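Local coordinates for putative immunoglobulin-blocking virulence protein (Mycoplasma mycoides subsp. capri, PDB 7ADK) that probably acts as a virulence factor that blocks host immunoglobulins, at residues A[517-530]-A[572-586]. Residues are numbered along the deposited sequence; the frame is centred on the assembly and turned at random.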
loop_
_atom_site.group_PDB
_atom_site.type_symbol
_atom_site.label_atom_id
_atom_site.label_comp_id
_atom_site.label_asym_id
_atom_site.label_seq_id
_atom_site.Cartn_x
_atom_site.Cartn_y
_atom_site.Cartn_z
ATOM N N TYR A 517 -19.308 -9.734 8.139
ATOM C CA TYR A 517 -20.608 -9.443 8.722
ATOM C C TYR A 517 -20.804 -10.338 9.937
ATOM O O TYR A 517 -20.261 -11.442 10.014
ATOM C CB TYR A 517 -21.724 -9.582 7.678
ATOM C CG TYR A 517 -21.995 -10.981 7.157
ATOM C CD1 TYR A 517 -21.166 -11.522 6.169
ATOM C CD2 TYR A 517 -23.085 -11.732 7.628
ATOM C CE1 TYR A 517 -21.420 -12.795 5.634
ATOM C CE2 TYR A 517 -23.335 -13.015 7.110
ATOM C CZ TYR A 517 -22.514 -13.542 6.095
ATOM O OH TYR A 517 -22.802 -14.735 5.531
ATOM N N ASN A 518 -21.581 -9.861 10.899
ATOM C CA ASN A 518 -22.096 -10.726 11.946
ATOM C C ASN A 518 -23.344 -11.427 11.389
ATOM O O ASN A 518 -24.288 -10.741 11.007
ATOM C CB ASN A 518 -22.361 -9.898 13.209
ATOM C CG ASN A 518 -22.607 -10.757 14.429
ATOM O OD1 ASN A 518 -23.239 -11.790 14.367
ATOM N ND2 ASN A 518 -22.117 -10.367 15.569
ATOM N N PRO A 519 -23.416 -12.766 11.330
ATOM C CA PRO A 519 -24.583 -13.418 10.762
ATOM C C PRO A 519 -25.859 -13.181 11.574
ATOM O O PRO A 519 -26.934 -13.096 10.996
ATOM C CB PRO A 519 -24.191 -14.881 10.652
ATOM C CG PRO A 519 -23.142 -15.078 11.736
ATOM C CD PRO A 519 -22.418 -13.740 11.737
ATOM N N LEU A 520 -25.757 -12.928 12.879
ATOM C CA LEU A 520 -26.887 -12.562 13.731
ATOM C C LEU A 520 -27.446 -11.160 13.436
ATOM O O LEU A 520 -28.617 -10.915 13.690
ATOM C CB LEU A 520 -26.451 -12.673 15.197
ATOM C CG LEU A 520 -25.944 -14.065 15.603
ATOM C CD1 LEU A 520 -25.273 -13.979 16.959
ATOM C CD2 LEU A 520 -27.089 -15.062 15.667
ATOM N N ALA A 521 -26.668 -10.245 12.848
ATOM C CA ALA A 521 -27.125 -8.901 12.482
ATOM C C ALA A 521 -28.178 -8.864 11.363
ATOM O O ALA A 521 -28.763 -7.813 11.128
ATOM C CB ALA A 521 -25.917 -8.049 12.096
ATOM N N LEU A 522 -28.451 -9.980 10.691
ATOM C CA LEU A 522 -29.384 -10.054 9.570
ATOM C C LEU A 522 -30.662 -10.834 9.916
ATOM O O LEU A 522 -31.416 -11.170 9.006
ATOM C CB LEU A 522 -28.642 -10.665 8.370
ATOM C CG LEU A 522 -27.332 -9.964 7.967
ATOM C CD1 LEU A 522 -26.641 -10.772 6.874
ATOM C CD2 LEU A 522 -27.591 -8.558 7.456
ATOM N N ARG A 523 -30.918 -11.157 11.192
ATOM C CA ARG A 523 -31.905 -12.175 11.603
ATOM C C ARG A 523 -33.308 -11.944 11.035
ATOM O O ARG A 523 -33.943 -12.880 10.568
ATOM C CB ARG A 523 -31.926 -12.277 13.140
ATOM C CG ARG A 523 -32.598 -13.570 13.601
ATOM C CD ARG A 523 -33.000 -13.562 15.079
ATOM N NE ARG A 523 -31.878 -13.744 16.005
ATOM C CZ ARG A 523 -31.271 -14.867 16.316
ATOM N NH1 ARG A 523 -31.458 -15.979 15.681
ATOM N NH2 ARG A 523 -30.446 -14.883 17.312
ATOM N N ASN A 524 -33.759 -10.696 11.027
ATOM C CA ASN A 524 -35.069 -10.256 10.529
ATOM C C ASN A 524 -34.951 -9.274 9.340
ATOM O O ASN A 524 -35.770 -8.378 9.129
ATOM C CB ASN A 524 -35.989 -9.840 11.682
ATOM C CG ASN A 524 -35.240 -9.143 12.780
ATOM O OD1 ASN A 524 -34.689 -8.074 12.583
ATOM N ND2 ASN A 524 -35.107 -9.764 13.919
ATOM N N THR A 525 -33.931 -9.505 8.508
ATOM C CA THR A 525 -33.829 -8.980 7.140
ATOM C C THR A 525 -34.294 -10.043 6.159
ATOM O O THR A 525 -33.751 -11.141 6.164
ATOM C CB THR A 525 -32.390 -8.570 6.819
ATOM O OG1 THR A 525 -32.035 -7.469 7.611
ATOM C CG2 THR A 525 -32.183 -8.154 5.371
ATOM N N THR A 526 -35.279 -9.731 5.315
ATOM C CA THR A 526 -35.893 -10.713 4.403
ATOM C C THR A 526 -35.025 -11.047 3.183
ATOM O O THR A 526 -35.054 -12.185 2.728
ATOM C CB THR A 526 -37.262 -10.193 3.951
ATOM O OG1 THR A 526 -38.158 -10.184 5.025
ATOM C CG2 THR A 526 -37.936 -10.976 2.831
ATOM N N TRP A 527 -34.269 -10.077 2.647
ATOM C CA TRP A 527 -33.411 -10.252 1.463
ATOM C C TRP A 527 -32.259 -9.242 1.464
ATOM O O TRP A 527 -32.489 -8.036 1.515
ATOM C CB TRP A 527 -34.269 -10.154 0.181
ATOM C CG TRP A 527 -33.605 -10.447 -1.133
ATOM C CD1 TRP A 527 -33.406 -11.680 -1.651
ATOM C CD2 TRP A 527 -33.106 -9.518 -2.142
ATOM N NE1 TRP A 527 -32.825 -11.579 -2.900
ATOM C CE2 TRP A 527 -32.627 -10.269 -3.252
ATOM C CE3 TRP A 527 -33.033 -8.114 -2.252
ATOM C CZ2 TRP A 527 -32.107 -9.669 -4.403
ATOM C CZ3 TRP A 527 -32.523 -7.504 -3.408
ATOM C CH2 TRP A 527 -32.067 -8.272 -4.486
ATOM N N ILE A 528 -31.014 -9.718 1.436
ATOM C CA ILE A 528 -29.821 -8.870 1.332
ATOM C C ILE A 528 -29.438 -8.817 -0.147
ATOM O O ILE A 528 -29.366 -9.852 -0.807
ATOM C CB ILE A 528 -28.633 -9.369 2.197
ATOM C CG1 ILE A 528 -29.001 -9.710 3.651
ATOM C CG2 ILE A 528 -27.525 -8.303 2.230
ATOM C CD1 ILE A 528 -29.455 -11.139 3.877
ATOM N N ASN A 529 -29.221 -7.624 -0.688
ATOM C CA ASN A 529 -28.980 -7.419 -2.105
ATOM C C ASN A 529 -27.637 -8.016 -2.535
ATOM O O ASN A 529 -26.566 -7.640 -2.051
ATOM C CB ASN A 529 -29.081 -5.935 -2.455
ATOM C CG ASN A 529 -29.044 -5.668 -3.941
ATOM O OD1 ASN A 529 -29.274 -6.538 -4.764
ATOM N ND2 ASN A 529 -28.747 -4.459 -4.321
ATOM N N THR A 530 -27.747 -8.955 -3.466
ATOM C CA THR A 530 -26.696 -9.836 -3.994
ATOM C C THR A 530 -26.528 -9.704 -5.511
ATOM O O THR A 530 -25.532 -10.132 -6.094
ATOM C CB THR A 530 -27.086 -11.263 -3.596
ATOM O OG1 THR A 530 -26.032 -12.159 -3.856
ATOM C CG2 THR A 530 -28.356 -11.748 -4.308
ATOM N N GLY A 572 -26.074 -18.529 14.972
ATOM C CA GLY A 572 -25.573 -17.635 13.930
ATOM C C GLY A 572 -24.775 -18.352 12.843
ATOM O O GLY A 572 -24.861 -17.987 11.674
ATOM N N LEU A 573 -24.026 -19.388 13.203
ATOM C CA LEU A 573 -23.160 -20.166 12.317
ATOM C C LEU A 573 -23.976 -21.054 11.367
ATOM O O LEU A 573 -23.763 -21.041 10.157
ATOM C CB LEU A 573 -22.210 -20.963 13.226
ATOM C CG LEU A 573 -20.925 -21.489 12.612
ATOM C CD1 LEU A 573 -19.983 -20.362 12.304
ATOM C CD2 LEU A 573 -20.204 -22.398 13.587
ATOM N N ARG A 574 -24.973 -21.773 11.888
ATOM C CA ARG A 574 -25.883 -22.609 11.096
ATOM C C ARG A 574 -26.848 -21.782 10.245
ATOM O O ARG A 574 -27.257 -22.273 9.198
ATOM C CB ARG A 574 -26.598 -23.596 12.034
ATOM C CG ARG A 574 -27.417 -24.666 11.292
ATOM C CD ARG A 574 -27.961 -25.735 12.243
ATOM N NE ARG A 574 -28.610 -26.866 11.551
ATOM C CZ ARG A 574 -29.806 -26.888 10.992
ATOM N NH1 ARG A 574 -30.531 -25.828 10.897
ATOM N NH2 ARG A 574 -30.309 -27.983 10.538
ATOM N N MET A 575 -27.158 -20.533 10.611
ATOM C CA MET A 575 -27.949 -19.617 9.779
ATOM C C MET A 575 -27.376 -19.518 8.370
ATOM O O MET A 575 -28.057 -19.745 7.374
ATOM C CB MET A 575 -28.018 -18.214 10.407
ATOM C CG MET A 575 -29.195 -17.450 9.806
ATOM S SD MET A 575 -29.265 -15.684 10.137
ATOM C CE MET A 575 -28.084 -15.117 8.917
ATOM N N VAL A 576 -26.080 -19.266 8.286
ATOM C CA VAL A 576 -25.349 -19.147 7.032
ATOM C C VAL A 576 -25.096 -20.512 6.399
ATOM O O VAL A 576 -25.370 -20.732 5.224
ATOM C CB VAL A 576 -24.034 -18.421 7.303
ATOM C CG1 VAL A 576 -23.275 -18.198 6.023
ATOM C CG2 VAL A 576 -24.289 -17.089 7.978
ATOM N N TYR A 577 -24.582 -21.454 7.185
ATOM C CA TYR A 577 -24.113 -22.727 6.670
ATOM C C TYR A 577 -25.232 -23.690 6.278
ATOM O O TYR A 577 -24.946 -24.573 5.477
ATOM C CB TYR A 577 -23.102 -23.329 7.661
ATOM C CG TYR A 577 -21.781 -22.568 7.855
ATOM C CD1 TYR A 577 -21.353 -21.592 6.933
ATOM C CD2 TYR A 577 -20.945 -22.855 8.956
ATOM C CE1 TYR A 577 -20.136 -20.923 7.098
ATOM C CE2 TYR A 577 -19.723 -22.174 9.130
ATOM C CZ TYR A 577 -19.313 -21.203 8.199
ATOM O OH TYR A 577 -18.131 -20.550 8.340
ATOM N N TYR A 578 -26.477 -23.552 6.755
ATOM C CA TYR A 578 -27.590 -24.459 6.398
ATOM C C TYR A 578 -29.003 -23.857 6.423
ATOM O O TYR A 578 -29.762 -24.129 5.504
ATOM C CB TYR A 578 -27.594 -25.713 7.278
ATOM C CG TYR A 578 -26.363 -26.591 7.169
ATOM C CD1 TYR A 578 -26.184 -27.413 6.041
ATOM C CD2 TYR A 578 -25.382 -26.556 8.172
ATOM C CE1 TYR A 578 -25.018 -28.189 5.914
ATOM C CE2 TYR A 578 -24.215 -27.323 8.045
ATOM C CZ TYR A 578 -24.034 -28.145 6.920
ATOM O OH TYR A 578 -22.897 -28.870 6.822
ATOM N N ALA A 579 -29.391 -23.070 7.424
ATOM C CA ALA A 579 -30.789 -22.649 7.575
ATOM C C ALA A 579 -31.244 -21.603 6.536
ATOM O O ALA A 579 -32.415 -21.570 6.169
ATOM C CB ALA A 579 -31.017 -22.147 8.998
ATOM N N ARG A 580 -30.336 -20.761 6.032
ATOM C CA ARG A 580 -30.569 -19.803 4.936
ATOM C C ARG A 580 -29.605 -20.020 3.763
ATOM O O ARG A 580 -29.482 -19.182 2.882
ATOM C CB ARG A 580 -30.552 -18.361 5.468
ATOM C CG ARG A 580 -31.736 -18.049 6.383
ATOM C CD ARG A 580 -31.658 -16.670 7.040
ATOM N NE ARG A 580 -32.003 -15.594 6.108
ATOM C CZ ARG A 580 -31.938 -14.295 6.333
ATOM N NH1 ARG A 580 -32.301 -13.469 5.414
ATOM N NH2 ARG A 580 -31.541 -13.776 7.457
ATOM N N ASN A 581 -28.904 -21.152 3.708
ATOM C CA ASN A 581 -27.834 -21.391 2.746
ATOM C C ASN A 581 -28.300 -21.364 1.283
ATOM O O ASN A 581 -27.504 -21.064 0.402
ATOM C CB ASN A 581 -27.165 -22.724 3.094
ATOM C CG ASN A 581 -26.065 -23.134 2.135
ATOM O OD1 ASN A 581 -24.921 -22.746 2.245
ATOM N ND2 ASN A 581 -26.366 -23.968 1.178
ATOM N N ASN A 582 -29.545 -21.698 0.961
ATOM C CA ASN A 582 -29.977 -21.694 -0.436
ATOM C C ASN A 582 -30.087 -20.277 -1.038
ATOM O O ASN A 582 -30.186 -20.142 -2.251
ATOM C CB ASN A 582 -31.243 -22.546 -0.583
ATOM C CG ASN A 582 -32.489 -21.889 -0.058
ATOM O OD1 ASN A 582 -32.515 -21.324 1.023
ATOM N ND2 ASN A 582 -33.543 -21.940 -0.816
ATOM N N GLU A 583 -30.032 -19.223 -0.228
ATOM C CA GLU A 583 -30.000 -17.826 -0.667
ATOM C C GLU A 583 -28.597 -17.390 -1.126
ATOM O O GLU A 583 -27.619 -17.749 -0.477
ATOM C CB GLU A 583 -30.401 -16.877 0.467
ATOM C CG GLU A 583 -31.729 -17.179 1.163
ATOM C CD GLU A 583 -32.000 -16.232 2.342
ATOM O OE1 GLU A 583 -31.582 -15.053 2.278
ATOM O OE2 GLU A 583 -32.658 -16.636 3.319
ATOM N N PRO A 584 -28.453 -16.537 -2.158
ATOM C CA PRO A 584 -27.144 -16.163 -2.696
ATOM C C PRO A 584 -26.186 -15.439 -1.742
ATOM O O PRO A 584 -24.979 -15.607 -1.843
ATOM C CB PRO A 584 -27.446 -15.260 -3.880
ATOM C CG PRO A 584 -28.856 -15.624 -4.306
ATOM C CD PRO A 584 -29.521 -16.025 -3.002
ATOM N N PHE A 585 -26.679 -14.618 -0.813
ATOM C CA PHE A 585 -25.811 -13.847 0.094
ATOM C C PHE A 585 -25.061 -14.747 1.075
ATOM O O PHE A 585 -23.888 -14.539 1.374
ATOM C CB PHE A 585 -26.622 -12.791 0.857
ATOM C CG PHE A 585 -25.771 -11.888 1.731
ATOM C CD1 PHE A 585 -25.551 -12.198 3.084
ATOM C CD2 PHE A 585 -25.144 -10.762 1.173
ATOM C CE1 PHE A 585 -24.721 -11.388 3.865
ATOM C CE2 PHE A 585 -24.316 -9.955 1.959
ATOM C CZ PHE A 585 -24.106 -10.264 3.306
ATOM N N PHE A 586 -25.718 -15.789 1.579
ATOM C CA PHE A 586 -25.134 -16.735 2.534
ATOM C C PHE A 586 -24.188 -17.761 1.898
ATOM O O PHE A 586 -23.617 -18.590 2.598
ATOM C CB PHE A 586 -26.248 -17.369 3.373
ATOM C CG PHE A 586 -26.986 -16.340 4.192
ATOM C CD1 PHE A 586 -26.316 -15.609 5.180
ATOM C CD2 PHE A 586 -28.309 -16.017 3.890
ATOM C CE1 PHE A 586 -26.973 -14.591 5.884
ATOM C CE2 PHE A 586 -28.961 -14.985 4.571
ATOM C CZ PHE A 586 -28.301 -14.273 5.576
#
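Phe-585 meets Tyr-517 in a T-shaped pair that illustrates how one aromatic ring can serve two neighbours at once. Its CE1 stands over the centre of the tyrosine ring, 3.8 Å from Tyr-517 CZ, with the two planes at 59°. With CG anti to the backbone N (chi1 -176°), Phe-585 reaches in between Tyr-517 and Ile-528, whose CG2 lies over one of its faces, 3.8 Å from the ring centroid, as a CH-pi contact. Leu-522 CD1 fills the angle between Phe-585 CE1 and the ring of Phe-586, and Ile-528 CD1 touches Phe-586 CZ at 3.7 Å.

Beside this apolar cluster, buried Arg-580, just past the helix end, supplies the polar grip. Its NH2 donates to Leu-522 O (3.0 Å), which lies near the guanidinium plane; Thr-525 N reaches the same oxygen from the opposite face of the carbonyl, so the bond also braces the turn 522-525. Arg-580 NH1 makes a weak bond to Thr-525 O. Arg-580 NE donates almost straight (170°) to Glu-583 OE2 in a salt bridge of 3.0 Å, and together with the NH2 bond this holds the guanidinium in its rotation, while Phe-586 CE2 lies over one guanidinium face, toward its rim.

Pro-519 CB packs on Val-576 CG2 (3.5 Å), joining helix 567-579 to the loop after strand 516-517, with Tyr-517 and Val-576 both resting on Leu-554 of strand 553-555, while Leu-522 and Phe-585 extend the cluster to strand 502-506.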